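Local coordinates for putative peptidase (Chlamydophila abortus, PDB 3CE2), which is a putative zinc metallopeptidase of the M3B (oligopeptidase F) family, thought to degrade small peptides, at residues L76-A90 and D106-A118. Sequence-based numbering, arbitrary orientation.
Sequences LFSIERKLNKLYVYA and DLKSITHLHTLFA
Leu83 lies level with His114 and Tyr87 with Ile110 where helix 66-96 and helix 101-120 run antiparallel as a helical hairpin, the axes of segments 76-90 and 106-118 at 154° and 9.0 Å apart at their closest. The hairpin lies in the N-terminal, helical part of this M3B-family protein, away from the zinc sites. Its packing is knobs-into-holes, and the helices draw together toward Ala90: the CA atoms of Glu80 and Phe117 are 8.1 Å apart, those of Ala90 and Leu107 only 5.1 Å. Ile110 fills the hole between Leu83, Leu86, Tyr87 and Ala90, its CG1 reaching in to 3.6 Å from the backbone N of Tyr87. In return, Tyr87 drops among Leu107, Ile110, Thr111 and His114; with CG trans to the backbone N (chi1 -174°), its ring runs along the flank of the other helix and turns an edge to the imidazole face of His114, a T-shaped pair with planes at 74°. Toward the other end, where the helices stand farther apart, the Phe117 ring reaches across and lies among Leu76, Ile79, Glu80 and Leu83, with CE1 3.5 Å from CG2 of Ile79. CD1 of Leu83 meets the same residue at CB and CG, while its CD2 branch turns to CD1 of Ile110. Helix 33-42 packs against both helices at the Ala90 end: Trp36 touches Ala90 and Asp106, and Arg33 forms a salt bridge with Asp106. ND1 of His114 donates to O of Ile110, one turn back, at 3.1 Å, while NE2 points almost straight at OD1 of Asn84, a weak bond of 3.4 Å with the amide and ring nearly coplanar.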
ATOM      1  N   LEU A  76      -4.093  18.879 -21.235  1.00 49.77           N
ATOM      2  CA  LEU A  76      -3.117  18.018 -20.648  1.00 48.12           C
ATOM      3  C   LEU A  76      -3.753  16.715 -20.171  1.00 50.82           C
ATOM      4  O   LEU A  76      -3.158  15.646 -20.326  1.00 47.60           O
ATOM      5  CB  LEU A  76      -2.247  18.748 -19.623  1.00 49.23           C
ATOM      6  CG  LEU A  76      -2.603  18.921 -18.168  1.00 54.45           C
ATOM      7  CD1 LEU A  76      -2.289  17.633 -17.441  1.00 59.65           C
ATOM      8  CD2 LEU A  76      -1.756  20.035 -17.620  1.00 50.91           C
ATOM      9  N   PHE A  77      -4.979  16.780 -19.657  1.00 50.88           N
ATOM     10  CA  PHE A  77      -5.686  15.549 -19.292  1.00 50.13           C
ATOM     11  C   PHE A  77      -5.926  14.657 -20.501  1.00 49.57           C
ATOM     12  O   PHE A  77      -6.007  13.441 -20.387  1.00 47.49           O
ATOM     13  CB  PHE A  77      -7.014  15.835 -18.587  1.00 43.87           C
ATOM     14  CG  PHE A  77      -6.850  16.441 -17.223  1.00 46.69           C
ATOM     15  CD1 PHE A  77      -5.709  16.176 -16.460  1.00 48.68           C
ATOM     16  CD2 PHE A  77      -7.827  17.274 -16.696  1.00 38.60           C
ATOM     17  CE1 PHE A  77      -5.542  16.736 -15.174  1.00 44.18           C
ATOM     18  CE2 PHE A  77      -7.671  17.840 -15.424  1.00 43.09           C
ATOM     19  CZ  PHE A  77      -6.526  17.563 -14.658  1.00 46.13           C
ATOM     20  N   SER A  78      -6.035  15.271 -21.666  1.00 49.89           N
ATOM     21  CA  SER A  78      -6.379  14.545 -22.866  1.00 51.14           C
ATOM     22  C   SER A  78      -5.171  13.743 -23.335  1.00 54.76           C
ATOM     23  O   SER A  78      -5.291  12.569 -23.681  1.00 54.11           O
ATOM     24  CB  SER A  78      -6.789  15.535 -23.954  1.00 54.46           C
ATOM     25  OG  SER A  78      -7.592  14.887 -24.915  1.00 55.17           O
ATOM     26  N   ILE A  79      -4.018  14.410 -23.357  1.00 52.45           N
ATOM     27  CA  ILE A  79      -2.741  13.810 -23.717  1.00 53.49           C
ATOM     28  C   ILE A  79      -2.404  12.707 -22.724  1.00 57.79           C
ATOM     29  O   ILE A  79      -2.188  11.542 -23.105  1.00 55.11           O
ATOM     30  CB  ILE A  79      -1.622  14.879 -23.713  1.00 51.51           C
ATOM     31  CG1 ILE A  79      -1.731  15.767 -24.962  1.00 49.64           C
ATOM     32  CG2 ILE A  79      -0.245  14.235 -23.650  1.00 54.66           C
ATOM     33  CD1 ILE A  79      -0.945  17.038 -24.864  1.00 43.44           C
ATOM     34  N   GLU A  80      -2.396  13.088 -21.448  1.00 55.70           N
ATOM     35  CA  GLU A  80      -2.085  12.182 -20.356  1.00 54.97           C
ATOM     36  C   GLU A  80      -2.906  10.924 -20.489  1.00 52.45           C
ATOM     37  O   GLU A  80      -2.425   9.809 -20.250  1.00 51.47           O
ATOM     38  CB  GLU A  80      -2.371  12.855 -19.018  1.00 53.42           C
ATOM     39  CG  GLU A  80      -2.174  11.973 -17.816  1.00 62.18           C
ATOM     40  CD  GLU A  80      -2.525  12.672 -16.501  1.00 67.80           C
ATOM     41  OE1 GLU A  80      -2.535  13.929 -16.462  1.00 70.26           O
ATOM     42  OE2 GLU A  80      -2.787  11.958 -15.503  1.00 73.77           O
ATOM     43  N   ARG A  81      -4.153  11.093 -20.894  1.00 48.10           N
ATOM     44  CA  ARG A  81      -5.030   9.958 -20.973  1.00 46.02           C
ATOM     45  C   ARG A  81      -4.544   8.978 -22.046  1.00 52.36           C
ATOM     46  O   ARG A  81      -4.564   7.753 -21.832  1.00 50.08           O
ATOM     47  CB  ARG A  81      -6.430  10.439 -21.254  1.00 50.88           C
ATOM     48  CG  ARG A  81      -7.456   9.358 -21.369  1.00 56.18           C
ATOM     49  CD  ARG A  81      -8.797  10.020 -21.470  1.00 59.48           C
ATOM     50  NE  ARG A  81      -9.820   9.077 -21.888  1.00 59.35           N
ATOM     51  CZ  ARG A  81     -11.116   9.350 -21.843  1.00 53.78           C
ATOM     52  NH1 ARG A  81     -11.522  10.530 -21.390  1.00 46.36           N
ATOM     53  NH2 ARG A  81     -11.992   8.442 -22.240  1.00 49.67           N
ATOM     54  N   LYS A  82      -4.084   9.526 -23.177  1.00 52.02           N
ATOM     55  CA  LYS A  82      -3.628   8.735 -24.327  1.00 56.76           C
ATOM     56  C   LYS A  82      -2.303   8.045 -23.981  1.00 55.56           C
ATOM     57  O   LYS A  82      -2.156   6.847 -24.208  1.00 53.57           O
ATOM     58  CB  LYS A  82      -3.449   9.641 -25.550  1.00 65.45           C
ATOM     59  CG  LYS A  82      -3.403   8.950 -26.923  1.00 72.53           C
ATOM     60  CD  LYS A  82      -2.526   9.773 -27.900  1.00 76.83           C
ATOM     61  CE  LYS A  82      -3.248  10.205 -29.208  1.00 82.13           C
ATOM     62  NZ  LYS A  82      -3.198   9.227 -30.343  1.00 80.46           N
ATOM     63  N   LEU A  83      -1.361   8.803 -23.413  1.00 49.52           N
ATOM     64  CA  LEU A  83      -0.125   8.248 -22.873  1.00 46.41           C
ATOM     65  C   LEU A  83      -0.356   7.047 -21.965  1.00 51.57           C
ATOM     66  O   LEU A  83       0.330   6.030 -22.107  1.00 58.74           O
ATOM     67  CB  LEU A  83       0.667   9.308 -22.117  1.00 40.24           C
ATOM     68  CG  LEU A  83       1.132  10.436 -23.033  1.00 40.45           C
ATOM     69  CD1 LEU A  83       2.170  11.303 -22.394  1.00 36.58           C
ATOM     70  CD2 LEU A  83       1.661   9.869 -24.329  1.00 46.15           C
ATOM     71  N   ASN A  84      -1.313   7.157 -21.040  1.00 51.31           N
ATOM     72  CA  ASN A  84      -1.607   6.065 -20.103  1.00 45.01           C
ATOM     73  C   ASN A  84      -2.152   4.838 -20.819  1.00 47.59           C
ATOM     74  O   ASN A  84      -1.791   3.715 -20.494  1.00 52.43           O
ATOM     75  CB  ASN A  84      -2.604   6.508 -19.031  1.00 49.09           C
ATOM     76  CG  ASN A  84      -2.010   7.501 -18.053  1.00 52.97           C
ATOM     77  OD1 ASN A  84      -0.853   7.906 -18.189  1.00 51.37           O
ATOM     78  ND2 ASN A  84      -2.808   7.917 -17.064  1.00 50.45           N
ATOM     79  N   LYS A  85      -3.041   5.054 -21.779  1.00 42.61           N
ATOM     80  CA  LYS A  85      -3.570   3.970 -22.581  1.00 45.68           C
ATOM     81  C   LYS A  85      -2.398   3.241 -23.261  1.00 48.32           C
ATOM     82  O   LYS A  85      -2.320   2.021 -23.249  1.00 47.75           O
ATOM     83  CB  LYS A  85      -4.535   4.559 -23.612  1.00 49.63           C
ATOM     84  CG  LYS A  85      -5.303   3.596 -24.487  1.00 54.46           C
ATOM     85  CD  LYS A  85      -6.318   4.407 -25.300  1.00 62.86           C
ATOM     86  CE  LYS A  85      -6.841   3.652 -26.526  1.00 70.51           C
ATOM     87  NZ  LYS A  85      -7.838   2.580 -26.185  1.00 73.35           N
ATOM     88  N   LEU A  86      -1.471   3.996 -23.841  1.00 49.32           N
ATOM     89  CA  LEU A  86      -0.362   3.398 -24.555  1.00 45.65           C
ATOM     90  C   LEU A  86       0.565   2.735 -23.562  1.00 50.79           C
ATOM     91  O   LEU A  86       1.158   1.692 -23.843  1.00 55.69           O
ATOM     92  CB  LEU A  86       0.428   4.456 -25.302  1.00 46.04           C
ATOM     93  CG  LEU A  86      -0.210   5.103 -26.523  1.00 44.36           C
ATOM     94  CD1 LEU A  86       0.550   6.408 -26.823  1.00 40.03           C
ATOM     95  CD2 LEU A  86      -0.217   4.140 -27.707  1.00 43.23           C
ATOM     96  N   TYR A  87       0.708   3.339 -22.394  1.00 41.29           N
ATOM     97  CA  TYR A  87       1.583   2.746 -21.417  1.00 40.98           C
ATOM     98  C   TYR A  87       1.085   1.379 -20.979  1.00 45.47           C
ATOM     99  O   TYR A  87       1.803   0.384 -21.001  1.00 51.32           O
ATOM    100  CB  TYR A  87       1.696   3.633 -20.208  1.00 40.88           C
ATOM    101  CG  TYR A  87       2.709   3.099 -19.250  1.00 46.54           C
ATOM    102  CD1 TYR A  87       4.056   3.488 -19.347  1.00 47.03           C
ATOM    103  CD2 TYR A  87       2.346   2.176 -18.263  1.00 44.08           C
ATOM    104  CE1 TYR A  87       5.006   2.999 -18.466  1.00 44.35           C
ATOM    105  CE2 TYR A  87       3.289   1.674 -17.376  1.00 48.00           C
ATOM    106  CZ  TYR A  87       4.617   2.093 -17.488  1.00 46.15           C
ATOM    107  OH  TYR A  87       5.551   1.603 -16.626  1.00 43.78           O
ATOM    108  N   VAL A  88      -0.166   1.352 -20.575  1.00 44.95           N
ATOM    109  CA  VAL A  88      -0.765   0.187 -20.031  1.00 42.06           C
ATOM    110  C   VAL A  88      -0.646  -0.924 -21.045  1.00 45.89           C
ATOM    111  O   VAL A  88      -0.269  -2.046 -20.705  1.00 48.54           O
ATOM    112  CB  VAL A  88      -2.236   0.486 -19.654  1.00 43.77           C
ATOM    113  CG1 VAL A  88      -3.037  -0.791 -19.501  1.00 41.42           C
ATOM    114  CG2 VAL A  88      -2.268   1.322 -18.354  1.00 41.98           C
ATOM    115  N   TYR A  89      -0.933  -0.610 -22.299  1.00 47.28           N
ATOM    116  CA  TYR A  89      -0.873  -1.625 -23.350  1.00 49.29           C
ATOM    117  C   TYR A  89       0.532  -2.215 -23.499  1.00 49.71           C
ATOM    118  O   TYR A  89       0.689  -3.424 -23.581  1.00 52.26           O
ATOM    119  CB  TYR A  89      -1.304  -1.050 -24.693  1.00 50.89           C
ATOM    120  CG  TYR A  89      -1.231  -2.070 -25.787  1.00 50.48           C
ATOM    121  CD1 TYR A  89      -2.327  -2.859 -26.077  1.00 50.65           C
ATOM    122  CD2 TYR A  89      -0.060  -2.268 -26.515  1.00 51.97           C
ATOM    123  CE1 TYR A  89      -2.282  -3.804 -27.054  1.00 53.19           C
ATOM    124  CE2 TYR A  89       0.005  -3.229 -27.504  1.00 49.63           C
ATOM    125  CZ  TYR A  89      -1.119  -3.992 -27.768  1.00 52.59           C
ATOM    126  OH  TYR A  89      -1.124  -4.951 -28.753  1.00 54.19           O
ATOM    127  N   ALA A  90       1.546  -1.354 -23.556  1.00 47.42           N
ATOM    128  CA  ALA A  90       2.938  -1.800 -23.675  1.00 47.63           C
ATOM    129  C   ALA A  90       3.403  -2.613 -22.447  1.00 50.88           C
ATOM    130  O   ALA A  90       3.997  -3.694 -22.574  1.00 50.39           O
ATOM    131  CB  ALA A  90       3.842  -0.614 -23.903  1.00 35.49           C
ATOM    132  N   ASP A 106       9.071  -1.272 -27.086  1.00 57.77           N
ATOM    133  CA  ASP A 106       7.777  -0.599 -27.013  1.00 59.76           C
ATOM    134  C   ASP A 106       7.666   0.137 -25.683  1.00 58.39           C
ATOM    135  O   ASP A 106       7.506   1.356 -25.652  1.00 57.31           O
ATOM    136  CB  ASP A 106       6.636  -1.620 -27.114  1.00 63.81           C
ATOM    137  CG  ASP A 106       6.406  -2.121 -28.541  1.00 67.15           C
ATOM    138  OD1 ASP A 106       6.996  -1.542 -29.494  1.00 64.30           O
ATOM    139  OD2 ASP A 106       5.620  -3.095 -28.691  1.00 63.10           O
ATOM    140  N   LEU A 107       7.778  -0.607 -24.586  1.00 51.81           N
ATOM    141  CA  LEU A 107       7.709  -0.023 -23.258  1.00 54.22           C
ATOM    142  C   LEU A 107       8.686   1.143 -23.050  1.00 56.64           C
ATOM    143  O   LEU A 107       8.339   2.149 -22.440  1.00 62.59           O
ATOM    144  CB  LEU A 107       7.955  -1.104 -22.206  1.00 50.38           C
ATOM    145  CG  LEU A 107       7.904  -0.680 -20.742  1.00 47.83           C
ATOM    146  CD1 LEU A 107       6.492  -0.257 -20.382  1.00 46.29           C
ATOM    147  CD2 LEU A 107       8.339  -1.837 -19.867  1.00 50.41           C
ATOM    148  N   LYS A 108       9.904   1.002 -23.549  1.00 57.10           N
ATOM    149  CA  LYS A 108      10.936   2.012 -23.360  1.00 63.24           C
ATOM    150  C   LYS A 108      10.573   3.300 -24.113  1.00 60.50           C
ATOM    151  O   LYS A 108      10.947   4.413 -23.701  1.00 57.42           O
ATOM    152  CB  LYS A 108      12.283   1.444 -23.826  1.00 67.65           C
ATOM    153  CG  LYS A 108      13.471   2.412 -23.843  1.00 73.75           C
ATOM    154  CD  LYS A 108      14.636   1.819 -24.666  1.00 75.19           C
ATOM    155  CE  LYS A 108      15.701   2.860 -25.048  1.00 81.79           C
ATOM    156  NZ  LYS A 108      16.473   3.373 -23.867  1.00 82.05           N
ATOM    157  N   SER A 109       9.830   3.148 -25.206  1.00 56.77           N
ATOM    158  CA  SER A 109       9.363   4.298 -25.982  1.00 58.49           C
ATOM    159  C   SER A 109       8.326   5.119 -25.209  1.00 57.59           C
ATOM    160  O   SER A 109       8.533   6.306 -24.901  1.00 61.08           O
ATOM    161  CB  SER A 109       8.757   3.843 -27.306  1.00 57.60           C
ATOM    162  OG  SER A 109       9.694   3.128 -28.072  1.00 58.58           O
ATOM    163  N   ILE A 110       7.203   4.483 -24.904  1.00 52.63           N
ATOM    164  CA  ILE A 110       6.143   5.155 -24.189  1.00 51.75           C
ATOM    165  C   ILE A 110       6.722   5.731 -22.888  1.00 52.75           C
ATOM    166  O   ILE A 110       6.438   6.878 -22.525  1.00 50.42           O
ATOM    167  CB  ILE A 110       4.917   4.235 -23.973  1.00 50.46           C
ATOM    168  CG1 ILE A 110       3.738   5.040 -23.437  1.00 51.92           C
ATOM    169  CG2 ILE A 110       5.261   3.068 -23.082  1.00 51.34           C
ATOM    170  CD1 ILE A 110       3.614   6.406 -24.105  1.00 57.20           C
ATOM    171  N   THR A 111       7.578   4.963 -22.224  1.00 44.61           N
ATOM    172  CA  THR A 111       8.175   5.436 -20.997  1.00 49.28           C
ATOM    173  C   THR A 111       8.928   6.743 -21.270  1.00 56.46           C
ATOM    174  O   THR A 111       8.828   7.715 -20.509  1.00 56.29           O
ATOM    175  CB  THR A 111       9.115   4.365 -20.363  1.00 43.08           C
ATOM    176  OG1 THR A 111       8.337   3.211 -20.028  1.00 40.89           O
ATOM    177  CG2 THR A 111       9.811   4.906 -19.068  1.00 33.00           C
ATOM    178  N   HIS A 112       9.684   6.765 -22.361  1.00 60.07           N
ATOM    179  CA  HIS A 112      10.458   7.946 -22.703  1.00 60.56           C
ATOM    180  C   HIS A 112       9.479   9.097 -22.939  1.00 57.17           C
ATOM    181  O   HIS A 112       9.690  10.202 -22.453  1.00 52.56           O
ATOM    182  CB  HIS A 112      11.302   7.680 -23.950  1.00 60.82           C
ATOM    183  CG  HIS A 112      11.954   8.902 -24.516  1.00 60.08           C
ATOM    184  ND1 HIS A 112      12.925   9.613 -23.835  1.00 57.75           N
ATOM    185  CD2 HIS A 112      11.788   9.531 -25.707  1.00 58.20           C
ATOM    186  CE1 HIS A 112      13.319  10.633 -24.579  1.00 57.15           C
ATOM    187  NE2 HIS A 112      12.649  10.604 -25.720  1.00 57.45           N
ATOM    188  N   LEU A 113       8.402   8.811 -23.668  1.00 58.08           N
ATOM    189  CA  LEU A 113       7.335   9.791 -23.912  1.00 58.08           C
ATOM    190  C   LEU A 113       6.745  10.404 -22.639  1.00 58.59           C
ATOM    191  O   LEU A 113       6.490  11.607 -22.583  1.00 60.37           O
ATOM    192  CB  LEU A 113       6.221   9.179 -24.753  1.00 53.08           C
ATOM    193  CG  LEU A 113       6.394   9.570 -26.209  1.00 55.76           C
ATOM    194  CD1 LEU A 113       5.099   9.405 -27.037  1.00 53.42           C
ATOM    195  CD2 LEU A 113       6.864  11.007 -26.199  1.00 56.83           C
ATOM    196  N   HIS A 114       6.535   9.573 -21.622  1.00 57.66           N
ATOM    197  CA  HIS A 114       6.017  10.045 -20.356  1.00 54.65           C
ATOM    198  C   HIS A 114       6.990  10.985 -19.702  1.00 53.55           C
ATOM    199  O   HIS A 114       6.581  11.944 -19.063  1.00 58.88           O
ATOM    200  CB  HIS A 114       5.722   8.890 -19.411  1.00 55.09           C
ATOM    201  CG  HIS A 114       4.353   8.309 -19.585  1.00 63.84           C
ATOM    202  ND1 HIS A 114       4.038   7.438 -20.608  1.00 69.87           N
ATOM    203  CD2 HIS A 114       3.216   8.468 -18.865  1.00 61.36           C
ATOM    204  CE1 HIS A 114       2.770   7.079 -20.508  1.00 67.96           C
ATOM    205  NE2 HIS A 114       2.249   7.692 -19.460  1.00 67.26           N
ATOM    206  N   THR A 115       8.278  10.719 -19.857  1.00 54.43           N
ATOM    207  CA  THR A 115       9.280  11.564 -19.228  1.00 54.30           C
ATOM    208  C   THR A 115       9.357  12.908 -19.950  1.00 52.49           C
ATOM    209  O   THR A 115       9.658  13.950 -19.349  1.00 54.95           O
ATOM    210  CB  THR A 115      10.664  10.864 -19.174  1.00 56.76           C
ATOM    211  OG1 THR A 115      10.506   9.556 -18.609  1.00 50.66           O
ATOM    212  CG2 THR A 115      11.639  11.653 -18.288  1.00 58.69           C
ATOM    213  N   LEU A 116       9.050  12.885 -21.235  1.00 50.12           N
ATOM    214  CA  LEU A 116       9.077  14.097 -22.024  1.00 64.23           C
ATOM    215  C   LEU A 116       7.905  14.955 -21.567  1.00 68.50           C
ATOM    216  O   LEU A 116       8.073  16.100 -21.137  1.00 67.33           O
ATOM    217  CB  LEU A 116       8.949  13.752 -23.509  1.00 69.38           C
ATOM    218  CG  LEU A 116       9.999  14.305 -24.484  1.00 73.37           C
ATOM    219  CD1 LEU A 116      11.388  14.385 -23.827  1.00 72.84           C
ATOM    220  CD2 LEU A 116      10.035  13.429 -25.744  1.00 72.35           C
ATOM    221  N   PHE A 117       6.715  14.367 -21.644  1.00 69.41           N
ATOM    222  CA  PHE A 117       5.516  14.975 -21.092  1.00 67.95           C
ATOM    223  C   PHE A 117       5.790  15.607 -19.749  1.00 66.33           C
ATOM    224  O   PHE A 117       5.500  16.792 -19.542  1.00 66.87           O
ATOM    225  CB  PHE A 117       4.410  13.937 -20.929  1.00 67.02           C
ATOM    226  CG  PHE A 117       3.096  14.534 -20.577  1.00 68.38           C
ATOM    227  CD1 PHE A 117       2.518  15.489 -21.403  1.00 66.76           C
ATOM    228  CD2 PHE A 117       2.435  14.161 -19.417  1.00 69.93           C
ATOM    229  CE1 PHE A 117       1.312  16.052 -21.089  1.00 64.86           C
ATOM    230  CE2 PHE A 117       1.212  14.728 -19.094  1.00 68.79           C
ATOM    231  CZ  PHE A 117       0.654  15.673 -19.934  1.00 66.67           C
ATOM    232  N   ALA A 118       6.352  14.822 -18.835  1.00 60.32           N
ATOM    233  CA  ALA A 118       6.651  15.339 -17.509  1.00 63.75           C
ATOM    234  C   ALA A 118       7.613  16.547 -17.546  1.00 69.34           C
ATOM    235  O   ALA A 118       7.498  17.472 -16.738  1.00 73.16           O
ATOM    236  CB  ALA A 118       7.166  14.234 -16.589  1.00 54.38           C
TER